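Local coordinates for CdiA-CT toxin, Conserved domain protein (Yersinia pseudotuberculosis serotype O:3, PDB 4ZQU) that is the C-terminal toxin domain of a contact-dependent growth inhibition system, probably acting as a PDDEXK-type endonuclease that is bound by its cognate immunity protein, at residues A[38-41]-A[42-46]; A[52-55]-A[56-60]. All blocks are in the same frame, centred on the assembly; numbering follows the deposited sequence.

Contact 1 (A[38-41]-A[42-46]); sequences KSLD and TQTMA
Leu-40 and Met-45 make the tightly packed half of this turn from strand 33-39 into helix 42-47. Their side chains run at about a right angle to each other, and the methyl CE of Met-45 sits 3.6 Å from Leu-40 CD1 and 3.9 Å from Leu-40 CB. Bends at chi2 and chi3 fold the methionine back so that its methyl, not its sulfur, meets the leucine. Thr-44 CG2 borders this apolar patch, 4.1 Å from Leu-40 CD2, while Val-92 of strand 85-92 and Pro-93 after it also pack against Met-45. On the exposed face the chemistry turns polar, and Asp-41 N-caps the helix. Its OD1 takes two bonds from a single residue: Thr-44 N comes in nearly straight along the C-O direction at 2.8 Å, and Thr-44 OG1, also 2.8 Å from Asp-41 OD1, arrives on the syn side, 34° out of the carboxylate plane. The aspartate CG lies between its own N and carbonyl carbon (chi1 55°), which turns the carboxylate back over the first helical turn. Asp-41 O accepts from Met-45 N at 2.9 Å. A water, 3.2 Å from Thr-44 OG1, donates to that hydroxyl and to Ser-39 O and accepts from Asp-41 N.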
# COMPACT_ATOMS: atom_id res chain seq x y z
N LYS A 38 -15.14 -8.61 1.11
CA LYS A 38 -15.95 -8.57 2.32
C LYS A 38 -16.91 -9.76 2.34
O LYS A 38 -17.48 -10.13 1.32
CB LYS A 38 -16.72 -7.25 2.42
CG LYS A 38 -17.56 -7.10 3.69
CD LYS A 38 -18.27 -5.76 3.75
CE LYS A 38 -19.23 -5.70 4.93
NZ LYS A 38 -18.53 -5.85 6.23
N SER A 39 -17.09 -10.35 3.52
CA SER A 39 -17.97 -11.51 3.65
C SER A 39 -18.89 -11.40 4.85
O SER A 39 -18.48 -10.96 5.93
CB SER A 39 -17.14 -12.79 3.75
OG SER A 39 -17.98 -13.92 3.91
N LEU A 40 -20.14 -11.80 4.67
CA LEU A 40 -21.10 -11.87 5.76
C LEU A 40 -21.59 -13.30 5.90
O LEU A 40 -22.21 -13.84 4.98
CB LEU A 40 -22.27 -10.93 5.50
CG LEU A 40 -21.93 -9.44 5.48
CD1 LEU A 40 -23.05 -8.66 4.83
CD2 LEU A 40 -21.67 -8.94 6.88
N ASP A 41 -21.32 -13.93 7.04
CA ASP A 41 -21.80 -15.29 7.25
C ASP A 41 -23.22 -15.27 7.83
O ASP A 41 -23.77 -14.21 8.09
CB ASP A 41 -20.85 -16.10 8.14
CG ASP A 41 -20.56 -15.43 9.47
OD1 ASP A 41 -21.46 -14.76 10.03
OD2 ASP A 41 -19.43 -15.58 9.97
N THR A 42 -23.79 -16.46 8.02
CA THR A 42 -25.17 -16.60 8.47
C THR A 42 -25.39 -15.99 9.85
O THR A 42 -26.44 -15.41 10.12
CB THR A 42 -25.60 -18.07 8.50
OG1 THR A 42 -24.75 -18.81 9.39
CG2 THR A 42 -25.53 -18.68 7.11
N GLN A 43 -24.39 -16.13 10.72
CA GLN A 43 -24.50 -15.64 12.09
C GLN A 43 -24.46 -14.12 12.15
O GLN A 43 -25.27 -13.49 12.84
CB GLN A 43 -23.40 -16.24 12.96
CG GLN A 43 -23.51 -17.74 13.13
CD GLN A 43 -24.74 -18.15 13.91
OE1 GLN A 43 -25.75 -18.57 13.32
NE2 GLN A 43 -24.68 -18.05 15.23
N THR A 44 -23.51 -13.53 11.43
CA THR A 44 -23.35 -12.08 11.40
C THR A 44 -24.53 -11.42 10.69
O THR A 44 -24.98 -10.34 11.08
CB THR A 44 -22.04 -11.67 10.71
OG1 THR A 44 -20.94 -12.37 11.31
CG2 THR A 44 -21.80 -10.17 10.83
N MET A 45 -25.03 -12.08 9.65
CA MET A 45 -26.20 -11.59 8.92
C MET A 45 -27.43 -11.62 9.82
O MET A 45 -28.28 -10.73 9.77
CB MET A 45 -26.44 -12.43 7.66
CG MET A 45 -27.56 -11.91 6.78
SD MET A 45 -27.26 -10.24 6.17
CE MET A 45 -26.11 -10.57 4.85
N ALA A 46 -27.52 -12.65 10.66
CA ALA A 46 -28.60 -12.76 11.62
C ALA A 46 -28.45 -11.71 12.72
O ALA A 46 -29.44 -11.18 13.22
CB ALA A 46 -28.63 -14.15 12.22
O HOH W 1 -19.00 -12.39 8.75

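Contact 2 (A[52-55]-A[56-60])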
# COMPACT_ATOMS: atom_id res chain seq x y z
N ASN A 52 -30.89 -0.75 8.78
CA ASN A 52 -29.69 0.04 8.48
C ASN A 52 -28.39 -0.58 8.98
O ASN A 52 -27.31 -0.05 8.72
CB ASN A 52 -29.84 1.45 9.05
CG ASN A 52 -29.06 2.49 8.26
OD1 ASN A 52 -28.99 2.42 7.03
ND2 ASN A 52 -28.46 3.45 8.96
N GLN A 53 -28.47 -1.71 9.69
CA GLN A 53 -27.27 -2.34 10.25
C GLN A 53 -26.41 -2.99 9.17
O GLN A 53 -25.19 -2.93 9.22
CB GLN A 53 -27.65 -3.38 11.30
CG GLN A 53 -27.45 -2.91 12.72
CD GLN A 53 -27.72 -4.00 13.73
OE1 GLN A 53 -28.64 -4.80 13.57
NE2 GLN A 53 -26.90 -4.06 14.78
N VAL A 54 -27.07 -3.63 8.22
CA VAL A 54 -26.37 -4.23 7.09
C VAL A 54 -25.81 -3.15 6.18
O VAL A 54 -24.65 -3.20 5.78
CB VAL A 54 -27.31 -5.16 6.28
CG1 VAL A 54 -26.65 -5.59 4.99
CG2 VAL A 54 -27.69 -6.37 7.12
N TYR A 55 -26.64 -2.16 5.88
CA TYR A 55 -26.23 -1.02 5.06
C TYR A 55 -25.01 -0.32 5.65
O TYR A 55 -24.09 0.04 4.92
CB TYR A 55 -27.39 -0.03 4.89
CG TYR A 55 -27.00 1.23 4.15
CD1 TYR A 55 -26.93 1.25 2.76
CD2 TYR A 55 -26.71 2.40 4.83
CE1 TYR A 55 -26.58 2.40 2.08
CE2 TYR A 55 -26.36 3.56 4.16
CZ TYR A 55 -26.29 3.55 2.78
OH TYR A 55 -25.94 4.69 2.11
N SER A 56 -25.02 -0.12 6.96
CA SER A 56 -23.91 0.53 7.66
C SER A 56 -22.60 -0.21 7.48
O SER A 56 -21.59 0.38 7.11
CB SER A 56 -24.22 0.67 9.15
OG SER A 56 -25.28 1.58 9.37
N SER A 57 -22.62 -1.51 7.76
CA SER A 57 -21.42 -2.34 7.68
C SER A 57 -20.76 -2.24 6.30
O SER A 57 -19.54 -2.11 6.19
CB SER A 57 -21.75 -3.80 7.99
OG SER A 57 -20.60 -4.62 7.83
N ILE A 58 -21.59 -2.30 5.26
CA ILE A 58 -21.10 -2.22 3.89
C ILE A 58 -20.65 -0.80 3.55
O ILE A 58 -19.58 -0.60 2.99
CB ILE A 58 -22.17 -2.66 2.89
CG1 ILE A 58 -22.71 -4.04 3.27
CG2 ILE A 58 -21.60 -2.68 1.48
CD1 ILE A 58 -23.83 -4.53 2.37
N LYS A 59 -21.49 0.18 3.89
CA LYS A 59 -21.16 1.58 3.67
C LYS A 59 -19.86 1.95 4.37
O LYS A 59 -19.07 2.75 3.87
CB LYS A 59 -22.29 2.48 4.17
CG LYS A 59 -22.14 3.92 3.74
CD LYS A 59 -22.55 4.88 4.84
CE LYS A 59 -22.12 6.30 4.50
NZ LYS A 59 -22.05 7.16 5.71
N LYS A 60 -19.64 1.35 5.54
CA LYS A 60 -18.43 1.59 6.31
C LYS A 60 -17.22 1.15 5.50
O LYS A 60 -16.18 1.81 5.51
CB LYS A 60 -18.50 0.86 7.65
CG LYS A 60 -17.20 0.87 8.44
CD LYS A 60 -17.47 0.61 9.92
CE LYS A 60 -16.83 -0.69 10.37
NZ LYS A 60 -15.75 -0.47 11.37
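Ser-56 grips the carbonyl of Asn-52 twice, and these two bonds tie the first turn of helix 53-66 together. Ser-56 OG donates to Asn-52 O at 2.7 Å while Ser-56 N reaches the same Asn-52 O at 2.9 Å, the two donors lying on opposite faces of the carbonyl plane. With OG beside its own backbone N (chi1 -68°), the hydroxyl swings back toward the start of the helix. Asn-52 occupies the N-cap position, yet its side chain makes no capping bond; instead, Glu-103 of helix 98-113 accepts from the backbone N of both Asn-52 and Tyr-55. The backbone bonds continue i to i+4 in the usual alpha-helical way, among them Lys-59 N to Tyr-55 O at 2.8 Å. Two i to i+4 pairs make the apolar contacts. Val-54 and Ile-58 lie side by side and point the same way, CG1 of the valine 4.0 Å from CD1 of the isoleucine, and Ile-58 continues onto Ala-107. Around the tyrosine, Lys-59 CB stands 4.2 Å above one face of the Tyr-55 ring, offset toward its rim, and farther out along the lysine side chain, Lys-59 CD is 4.1 Å from Tyr-55 CE2. Both residues also touch Tyr-110.

Contacts 1 and 2 lie in series along the chain, their centres 12 Å apart, and each includes the start of a helix: 42-47 for contact 1, 53-66 for contact 2. Both put a buried apolar pair beneath a more exposed polar side, but their chemistry differs. In contact 1 the N-cap's own carboxylate takes the helix N-H; in contact 2 a carboxylate from helix 98-113 does so, and a first-turn serine binds back to the N-cap carbonyl. Contact 1 lies mainly against strand 85-92 and the following loop, reaching helix 98-113 through Gln-100; contact 2 rests on that helix. They meet where Met-45 SD packs 4.0 Å from Val-54 CG2, and where Lys-38 NZ probably hydrogen-bonds Ser-57 OG at 2.9 Å.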